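Local atomic coordinates of NYN domain-containing protein (Vibrio parahaemolyticus, PDB entry 2QIP), a protein that probably acts as an RNA nuclease of the PIN-like NYN class, although its substrate has not been established. Residues 10-15 / 41-46; 18-23 / 114-119; 140-145 / 156-161. One frame throughout, in Å; residues are numbered along the deposited sequence. Where two conformers were deposited one is given.

Contact 1 (10-15 / 41-46)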
loop_
_atom_site.group_PDB
_atom_site.type_symbol
_atom_site.label_atom_id
_atom_site.label_comp_id
_atom_site.label_asym_id
_atom_site.label_seq_id
_atom_site.Cartn_x
_atom_site.Cartn_y
_atom_site.Cartn_z
ATOM N N GLU A 10 -9.910 -22.939 12.448
ATOM C CA GLU A 10 -8.957 -21.896 12.045
ATOM C C GLU A 10 -9.737 -20.650 11.635
ATOM O O GLU A 10 -10.658 -20.725 10.816
ATOM C CB GLU A 10 -8.080 -22.361 10.878
ATOM C CG GLU A 10 -6.966 -21.381 10.551
ATOM C CD GLU A 10 -6.159 -21.738 9.308
ATOM O OE1 GLU A 10 -6.742 -22.237 8.332
ATOM O OE2 GLU A 10 -4.931 -21.500 9.302
ATOM N N LYS A 11 -9.371 -19.511 12.214
ATOM C CA LYS A 11 -9.999 -18.236 11.875
ATOM C C LYS A 11 -9.270 -17.633 10.678
ATOM O O LYS A 11 -8.043 -17.531 10.691
ATOM C CB LYS A 11 -9.898 -17.280 13.066
ATOM C CG LYS A 11 -10.912 -17.578 14.185
ATOM C CD LYS A 11 -10.708 -16.611 15.377
ATOM C CE LYS A 11 -11.823 -16.774 16.395
ATOM N NZ LYS A 11 -11.650 -15.858 17.566
ATOM N N ILE A 12 -10.020 -17.216 9.657
ATOM C CA ILE A 12 -9.423 -16.658 8.450
ATOM C C ILE A 12 -10.006 -15.295 8.098
ATOM O O ILE A 12 -11.158 -14.974 8.417
ATOM C CB ILE A 12 -9.558 -17.601 7.230
ATOM C CG1 ILE A 12 -11.018 -17.758 6.789
ATOM C CG2 ILE A 12 -8.894 -18.942 7.538
ATOM C CD1 ILE A 12 -11.181 -18.556 5.489
ATOM N N ALA A 13 -9.168 -14.493 7.446
ATOM C CA ALA A 13 -9.622 -13.284 6.757
ATOM C C ALA A 13 -9.278 -13.451 5.298
ATOM O O ALA A 13 -8.169 -13.880 4.992
ATOM C CB ALA A 13 -8.906 -12.064 7.293
ATOM N N ILE A 14 -10.203 -13.074 4.417
ATOM C CA ILE A 14 -9.944 -13.159 2.980
ATOM C C ILE A 14 -9.936 -11.737 2.421
ATOM O O ILE A 14 -10.823 -10.948 2.744
ATOM C CB ILE A 14 -11.032 -13.992 2.257
ATOM C CG1 ILE A 14 -11.102 -15.418 2.811
ATOM C CG2 ILE A 14 -10.742 -14.012 0.739
ATOM C CD1 ILE A 14 -12.307 -16.196 2.346
ATOM N N LEU A 15 -8.930 -11.430 1.596
ATOM C CA LEU A 15 -8.869 -10.150 0.875
ATOM C C LEU A 15 -8.619 -10.470 -0.590
ATOM O O LEU A 15 -7.595 -11.084 -0.920
ATOM C CB LEU A 15 -7.744 -9.252 1.386
ATOM C CG LEU A 15 -7.895 -8.727 2.823
ATOM C CD1 LEU A 15 -7.322 -9.714 3.857
ATOM C CD2 LEU A 15 -7.210 -7.368 2.928
ATOM N N VAL A 41 -14.001 -23.710 -1.469
ATOM C CA VAL A 41 -12.777 -24.381 -1.086
ATOM C C VAL A 41 -12.072 -23.662 0.066
ATOM O O VAL A 41 -11.688 -24.303 1.070
ATOM C CB VAL A 41 -11.844 -24.544 -2.291
ATOM C CG1 VAL A 41 -10.539 -25.157 -1.853
ATOM C CG2 VAL A 41 -12.514 -25.425 -3.327
ATOM N N ALA A 42 -11.907 -22.342 -0.056
ATOM C CA ALA A 42 -11.087 -21.611 0.904
ATOM C C ALA A 42 -11.681 -21.611 2.305
ATOM O O ALA A 42 -10.951 -21.529 3.295
ATOM C CB ALA A 42 -10.854 -20.207 0.439
ATOM N N THR A 43 -13.008 -21.696 2.389
ATOM C CA THR A 43 -13.690 -21.605 3.690
ATOM C C THR A 43 -14.010 -22.948 4.346
ATOM O O THR A 43 -14.584 -22.951 5.437
ATOM C CB THR A 43 -14.976 -20.745 3.626
ATOM O OG1 THR A 43 -15.983 -21.412 2.854
ATOM C CG2 THR A 43 -14.687 -19.367 3.055
ATOM N N GLN A 44 -13.654 -24.068 3.704
ATOM C CA GLN A 44 -13.979 -25.398 4.258
ATOM C C GLN A 44 -13.379 -25.532 5.641
ATOM O O GLN A 44 -12.167 -25.439 5.779
ATOM C CB GLN A 44 -13.370 -26.512 3.403
ATOM C CG GLN A 44 -13.991 -26.693 2.024
ATOM C CD GLN A 44 -13.332 -27.793 1.199
ATOM O OE1 GLN A 44 -12.322 -28.378 1.599
ATOM N NE2 GLN A 44 -13.881 -28.055 0.011
ATOM N N GLU A 45 -14.232 -25.781 6.645
ATOM C CA GLU A 45 -13.786 -25.997 8.033
ATOM C C GLU A 45 -13.142 -24.761 8.659
ATOM O O GLU A 45 -12.369 -24.877 9.619
ATOM C CB GLU A 45 -12.828 -27.195 8.137
ATOM C CG GLU A 45 -13.403 -28.497 7.584
ATOM C CD GLU A 45 -12.436 -29.677 7.625
ATOM O OE1 GLU A 45 -11.200 -29.485 7.662
ATOM O OE2 GLU A 45 -12.930 -30.820 7.597
ATOM N N LYS A 46 -13.443 -23.583 8.122
ATOM C CA LYS A 46 -12.840 -22.344 8.625
ATOM C C LYS A 46 -13.898 -21.450 9.221
ATOM O O LYS A 46 -15.063 -21.499 8.815
ATOM C CB LYS A 46 -12.109 -21.601 7.498
ATOM C CG LYS A 46 -11.118 -22.441 6.730
ATOM C CD LYS A 46 -9.983 -22.945 7.644
ATOM C CE LYS A 46 -9.178 -24.026 6.937
ATOM N NZ LYS A 46 -8.163 -24.605 7.864
HETATM O O HOH W 1 -9.959 -25.354 10.520
#

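Contact 2 (18-23 / 114-119)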
loop_
_atom_site.group_PDB
_atom_site.type_symbol
_atom_site.label_atom_id
_atom_site.label_comp_id
_atom_site.label_asym_id
_atom_site.label_seq_id
_atom_site.Cartn_x
_atom_site.Cartn_y
_atom_site.Cartn_z
ATOM N N VAL A 18 -9.658 -7.783 -6.693
ATOM C CA VAL A 18 -10.523 -8.169 -7.813
ATOM C C VAL A 18 -9.919 -7.769 -9.154
ATOM O O VAL A 18 -9.984 -8.548 -10.099
ATOM C CB VAL A 18 -11.952 -7.566 -7.640
ATOM C CG1 VAL A 18 -12.801 -7.730 -8.905
ATOM C CG2 VAL A 18 -12.657 -8.187 -6.417
ATOM N N GLN A 19 -9.301 -6.592 -9.225
ATOM C CA GLN A 19 -8.703 -6.154 -10.507
ATOM C C GLN A 19 -7.550 -7.080 -10.929
ATOM O O GLN A 19 -7.438 -7.453 -12.102
ATOM C CB GLN A 19 -8.206 -4.705 -10.417
ATOM C CG GLN A 19 -9.322 -3.668 -10.322
ATOM C CD GLN A 19 -10.152 -3.554 -11.608
ATOM O OE1 GLN A 19 -11.211 -4.176 -11.732
ATOM N NE2 GLN A 19 -9.668 -2.755 -12.567
ATOM N N ASN A 20 -6.696 -7.449 -9.978
ATOM C CA ASN A 20 -5.585 -8.352 -10.292
ATOM C C ASN A 20 -6.078 -9.725 -10.765
ATOM O O ASN A 20 -5.595 -10.251 -11.779
ATOM C CB ASN A 20 -4.622 -8.488 -9.114
ATOM C CG ASN A 20 -3.497 -9.465 -9.392
ATOM O OD1 ASN A 20 -3.636 -10.667 -9.171
ATOM N ND2 ASN A 20 -2.364 -8.953 -9.858
ATOM N N VAL A 21 -7.068 -10.275 -10.061
ATOM C CA VAL A 21 -7.669 -11.547 -10.450
ATOM C C VAL A 21 -8.252 -11.453 -11.856
ATOM O O VAL A 21 -8.013 -12.329 -12.676
ATOM C CB VAL A 21 -8.739 -11.969 -9.427
ATOM C CG1 VAL A 21 -9.501 -13.185 -9.911
ATOM C CG2 VAL A 21 -8.066 -12.271 -8.096
ATOM N N TYR A 22 -8.971 -10.369 -12.125
ATOM C CA TYR A 22 -9.621 -10.213 -13.414
ATOM C C TYR A 22 -8.584 -10.195 -14.531
ATOM O O TYR A 22 -8.657 -10.988 -15.470
ATOM C CB TYR A 22 -10.487 -8.939 -13.459
ATOM C CG TYR A 22 -11.061 -8.735 -14.843
ATOM C CD1 TYR A 22 -12.148 -9.496 -15.287
ATOM C CD2 TYR A 22 -10.482 -7.817 -15.720
ATOM C CE1 TYR A 22 -12.664 -9.324 -16.594
ATOM C CE2 TYR A 22 -10.980 -7.645 -17.022
ATOM C CZ TYR A 22 -12.065 -8.401 -17.436
ATOM O OH TYR A 22 -12.584 -8.244 -18.715
ATOM N N TYR A 23 -7.622 -9.290 -14.423
ATOM C CA TYR A 23 -6.661 -9.116 -15.510
ATOM C C TYR A 23 -5.738 -10.310 -15.682
ATOM O O TYR A 23 -5.429 -10.701 -16.815
ATOM C CB TYR A 23 -5.890 -7.806 -15.355
ATOM C CG TYR A 23 -6.780 -6.606 -15.606
ATOM C CD1 TYR A 23 -7.354 -6.389 -16.866
ATOM C CD2 TYR A 23 -7.080 -5.715 -14.582
ATOM C CE1 TYR A 23 -8.196 -5.295 -17.100
ATOM C CE2 TYR A 23 -7.917 -4.616 -14.800
ATOM C CZ TYR A 23 -8.469 -4.417 -16.064
ATOM O OH TYR A 23 -9.290 -3.334 -16.281
ATOM N N LEU A 114 -4.782 -13.939 0.909
ATOM C CA LEU A 114 -4.653 -12.825 -0.032
ATOM C C LEU A 114 -4.765 -13.378 -1.437
ATOM O O LEU A 114 -3.997 -14.260 -1.814
ATOM C CB LEU A 114 -3.295 -12.137 0.142
ATOM C CG LEU A 114 -2.977 -11.025 -0.850
ATOM C CD1 LEU A 114 -3.927 -9.840 -0.734
ATOM C CD2 LEU A 114 -1.528 -10.600 -0.627
ATOM N N VAL A 115 -5.754 -12.888 -2.182
ATOM C CA VAL A 115 -5.956 -13.343 -3.556
ATOM C C VAL A 115 -5.438 -12.238 -4.472
ATOM O O VAL A 115 -6.136 -11.265 -4.757
ATOM C CB VAL A 115 -7.443 -13.686 -3.830
ATOM C CG1 VAL A 115 -7.593 -14.354 -5.192
ATOM C CG2 VAL A 115 -7.964 -14.638 -2.765
ATOM N N SER A 116 -4.171 -12.380 -4.853
ATOM C CA SER A 116 -3.485 -11.424 -5.714
ATOM C C SER A 116 -2.155 -12.029 -6.093
ATOM O O SER A 116 -1.546 -12.739 -5.272
ATOM C CB SER A 116 -3.203 -10.112 -4.972
ATOM O OG SER A 116 -2.541 -9.185 -5.832
ATOM N N GLY A 117 -1.691 -11.719 -7.304
ATOM C CA GLY A 117 -0.346 -12.107 -7.706
ATOM C C GLY A 117 0.670 -10.977 -7.657
ATOM O O GLY A 117 1.824 -11.171 -8.045
ATOM N N ASP A 118 0.263 -9.816 -7.150
ATOM C CA ASP A 118 1.110 -8.618 -7.137
ATOM C C ASP A 118 2.244 -8.737 -6.107
ATOM O O ASP A 118 2.006 -8.775 -4.889
ATOM C CB ASP A 118 0.201 -7.413 -6.846
ATOM C CG ASP A 118 0.920 -6.063 -6.869
ATOM O OD1 ASP A 118 2.167 -6.001 -6.823
ATOM O OD2 ASP A 118 0.179 -5.030 -6.902
ATOM N N GLY A 119 3.476 -8.813 -6.599
ATOM C CA GLY A 119 4.618 -9.000 -5.735
ATOM C C GLY A 119 4.842 -7.893 -4.720
ATOM O O GLY A 119 5.547 -8.109 -3.733
#

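Contact 3 (140-145 / 156-161)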
loop_
_atom_site.group_PDB
_atom_site.type_symbol
_atom_site.label_atom_id
_atom_site.label_comp_id
_atom_site.label_asym_id
_atom_site.label_seq_id
_atom_site.Cartn_x
_atom_site.Cartn_y
_atom_site.Cartn_z
ATOM N N GLY A 140 -2.906 -17.075 -6.510
ATOM C CA GLY A 140 -2.500 -16.258 -7.647
ATOM C C GLY A 140 -2.377 -17.096 -8.901
ATOM O O GLY A 140 -2.167 -18.302 -8.814
ATOM N N VAL A 141 -2.508 -16.452 -10.067
ATOM C CA VAL A 141 -2.280 -17.123 -11.353
ATOM C C VAL A 141 -0.760 -17.359 -11.450
ATOM O O VAL A 141 -0.007 -16.392 -11.491
ATOM C CB VAL A 141 -2.761 -16.236 -12.502
ATOM C CG1 VAL A 141 -2.337 -16.827 -13.840
ATOM C CG2 VAL A 141 -4.271 -16.094 -12.431
ATOM N N PRO A 142 -0.309 -18.635 -11.432
ATOM C CA PRO A 142 1.147 -18.859 -11.297
ATOM C C PRO A 142 2.020 -18.128 -12.311
ATOM O O PRO A 142 3.031 -17.532 -11.916
ATOM C CB PRO A 142 1.290 -20.374 -11.424
ATOM C CG PRO A 142 -0.007 -20.894 -10.939
ATOM C CD PRO A 142 -1.050 -19.910 -11.460
ATOM N N ARG A 143 1.623 -18.124 -13.583
ATOM C CA ARG A 143 2.487 -17.542 -14.617
ATOM C C ARG A 143 2.549 -16.002 -14.539
ATOM O O ARG A 143 3.343 -15.362 -15.224
ATOM C CB ARG A 143 2.117 -18.079 -16.020
ATOM C CG ARG A 143 0.806 -17.562 -16.583
ATOM C CD ARG A 143 0.399 -18.249 -17.913
ATOM N NE ARG A 143 -0.400 -19.468 -17.724
ATOM C CZ ARG A 143 0.068 -20.712 -17.843
ATOM N NH1 ARG A 143 -0.740 -21.755 -17.664
ATOM N NH2 ARG A 143 1.347 -20.924 -18.145
ATOM N N LEU A 144 1.744 -15.411 -13.656
ATOM C CA LEU A 144 1.687 -13.954 -13.512
ATOM C C LEU A 144 1.862 -13.497 -12.072
ATOM O O LEU A 144 1.702 -12.312 -11.782
ATOM C CB LEU A 144 0.381 -13.405 -14.107
ATOM C CG LEU A 144 0.264 -13.601 -15.636
ATOM C CD1 LEU A 144 -1.142 -13.286 -16.132
ATOM C CD2 LEU A 144 1.307 -12.763 -16.384
ATOM N N THR A 145 2.210 -14.438 -11.199
ATOM C CA THR A 145 2.431 -14.152 -9.778
ATOM C C THR A 145 3.913 -14.045 -9.473
ATOM O O THR A 145 4.723 -14.876 -9.913
ATOM C CB THR A 145 1.811 -15.241 -8.889
ATOM O OG1 THR A 145 0.392 -15.218 -9.065
ATOM C CG2 THR A 145 2.102 -15.014 -7.406
ATOM N N PHE A 156 0.936 -21.380 -0.952
ATOM C CA PHE A 156 0.532 -20.785 -2.214
ATOM C C PHE A 156 -0.427 -21.739 -2.916
ATOM O O PHE A 156 -0.153 -22.942 -3.008
ATOM C CB PHE A 156 1.733 -20.499 -3.125
ATOM C CG PHE A 156 1.340 -20.036 -4.514
ATOM C CD1 PHE A 156 0.769 -18.781 -4.703
ATOM C CD2 PHE A 156 1.519 -20.861 -5.627
ATOM C CE1 PHE A 156 0.387 -18.354 -5.967
ATOM C CE2 PHE A 156 1.118 -20.429 -6.912
ATOM C CZ PHE A 156 0.572 -19.173 -7.075
ATOM N N VAL A 157 -1.546 -21.209 -3.397
ATOM C CA VAL A 157 -2.502 -22.021 -4.142
ATOM C C VAL A 157 -2.670 -21.406 -5.530
ATOM O O VAL A 157 -2.965 -20.202 -5.665
ATOM C CB VAL A 157 -3.874 -22.094 -3.438
ATOM C CG1 VAL A 157 -4.871 -22.916 -4.296
ATOM C CG2 VAL A 157 -3.747 -22.687 -2.023
ATOM N N ALA A 158 -2.477 -22.227 -6.560
ATOM C CA ALA A 158 -2.587 -21.737 -7.929
ATOM C C ALA A 158 -4.009 -21.387 -8.319
ATOM O O ALA A 158 -4.915 -22.174 -8.088
ATOM C CB ALA A 158 -2.092 -22.794 -8.873
ATOM N N ILE A 159 -4.201 -20.212 -8.928
ATOM C CA ILE A 159 -5.460 -19.930 -9.630
ATOM C C ILE A 159 -5.261 -20.504 -11.021
ATOM O O ILE A 159 -4.525 -19.955 -11.823
ATOM C CB ILE A 159 -5.779 -18.435 -9.698
ATOM C CG1 ILE A 159 -5.979 -17.874 -8.281
ATOM C CG2 ILE A 159 -7.034 -18.164 -10.590
ATOM C CD1 ILE A 159 -6.200 -16.356 -8.267
ATOM N N ASP A 160 -5.890 -21.647 -11.249
ATOM C CA ASP A 160 -5.815 -22.356 -12.520
ATOM C C ASP A 160 -7.199 -22.886 -12.819
ATOM O O ASP A 160 -8.181 -22.388 -12.260
ATOM C CB ASP A 160 -4.762 -23.479 -12.461
ATOM C CG ASP A 160 -5.055 -24.545 -11.406
ATOM O OD1 ASP A 160 -6.180 -24.602 -10.841
ATOM O OD2 ASP A 160 -4.117 -25.340 -11.136
ATOM N N ASP A 161 -7.293 -23.904 -13.667
ATOM C CA ASP A 161 -8.595 -24.355 -14.115
ATOM C C ASP A 161 -9.539 -24.785 -12.984
ATOM O O ASP A 161 -10.757 -24.701 -13.128
ATOM C CB ASP A 161 -8.439 -25.462 -15.161
ATOM C CG ASP A 161 -9.750 -25.850 -15.788
ATOM O OD1 ASP A 161 -10.306 -25.040 -16.568
ATOM O OD2 ASP A 161 -10.225 -26.961 -15.485
#

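Contact 1 (10-15 / 41-46)
The carboxylate of Glu10, the flat group that carries this contact, receives the ammonium of Lys46 above its plane: NZ stands 2.8 Å from Glu10 OE1 and 39° out of that plane, in a hydrogen-bonded salt bridge. The other oxygen of the same group, OE2, pairs with Arg111, which places the carboxylate between two cationic side chains and probably favours its ionised form. The contact belongs to a beta-alpha-beta crossover of the parallel NYN sheet: strand 10-17 is followed by helices 18-29 and 35-42, and a type II turn from Thr43 to Lys46 leads into strand 46-55, its neighbour in the sheet. Glu10 reaches out as an extended chain, its CG anti to the backbone N (chi1 -173°), whereas Lys46 bends at its second torsion (chi2 -62°), and this bend turns the amine toward the Glu10 side chain. A water is shared at the turn, accepting from Glu10 N and donating to Glu45 O. Below this polar end the contact is apolar. Ile12 crosses Lys46 at about a right angle, with CD1 3.8 Å from Lys46 CB, and the same methyl lies 3.7 Å from Ala42 O of helix 35-42. Thr43 turns its hydroxyl back to the carbonyl of Trp39, leaving its methyl for the strand, where Thr43 CG2 meets Ile14 CD1 at 4.0 Å.

Contact 2 (18-23 / 114-119)
Asn20 OD1, near the start of helix 18-29, accepts the backbone N-H of Gly117, in the loop leaving strand 111-115, at 2.9 Å in a nearly straight bond, 165° at the hydrogen. The donor does not approach along a lone pair: it stands above the carbonyl plane of the amide, 52° out of it. With CG anti to the backbone N (chi1 177°), the Asn20 side chain extends from the helix across to the loop.

A second polar layer lies within the loop itself. Ser116 OG takes the N-H of Asp118 at 3.2 Å, forming an ST turn, and the same hydroxyl is also hydrogen-bonded to Asp17 OD2 at the end of the first strand. The amide of Asn20 packs beside this hydroxyl, its CG lying 3.7 Å from Ser116 OG.

Apolar packing occupies the other part of the contact. Val21 CG2 meets Val115 CG1 at 3.6 Å, the two branched side chains crossing at a slant, and both also touch Val16 of strand 10-17. Tyr35 and Phe38 of helix 35-42 extend this core, touching Val21 and Val115 respectively.

Asp118 OD1 accepts the backbone N of Asp120, while its OD2 comes close to Asp95 OD2. Asp17 and Asp118, at or just beyond the C-terminal ends of strands 10-17 and 111-115, and Asp95 at the start of helix 95-105 form an acidic gathering consistent with the metal-binding active site of PIN-like nucleases.

Contact 3 (140-145 / 156-161)
Pro142 sets its ring against the end of strand 155-158: CG is 3.5 Å from Ala158 CB, tighter than usual for two carbons, and the same CG lies near the plane of the Phe156 ring, at its edge. The phenyl group is carried there with CG anti to the backbone N (chi1 173°), and its CZ comes within 3.4 Å of Gly140 O, approaching at a slant. The Thr145 and Phe156 side chains come toward each other from opposite directions, Thr145 CG2 meeting Phe156 CE1 obliquely at 4.0 Å, while the threonine hydroxyl, placed by chi1 -64°, gives a 2.7 Å bond from OG1 to Val141 O. That carbonyl also accepts from Leu144 N, the two donors coming from opposite faces of its plane. Ile159 lays CG1 and CD1 along the backbone of Gly140, and its CG2 meets Val141 CG2.

Two parallel-strand bonds join the backbones, Gly140 N to Val157 O at 3.2 Å and Ile159 N to Gly140 O at 2.8 Å. Strand 155-158 is thus joined to the end of strand 135-140 at the margin of the sheet; Val141 packs on helix 18-29, Ile150 of helix 147-152 touches both Thr145 and Phe156, and Thr145 O bonds Arg86 of the second subunit.

All three contacts reach one parallel sheet, at different depths. Contact 2 is the buried one, near the centre of the chain; contacts 1 and 3 are only partly buried, and their nearest atoms are about 7 Å apart. Contacts 1 and 2 draw on consecutive elements, strand 10-17 and helix 18-29, and meet directly where Leu15 O lies 2.9 Å from Val115 N, a probable hydrogen bond between neighbouring strands. Contact 3 touches contact 2 through Val115 CG1 and Ile159 CD1, 3.9 Å apart. Chemistry follows place: a charged pair with water in contact 1, a hydrogen bond to an uncharged side-chain amide beside packed valines in contact 2, and backbone pairing with ring packing in contact 3.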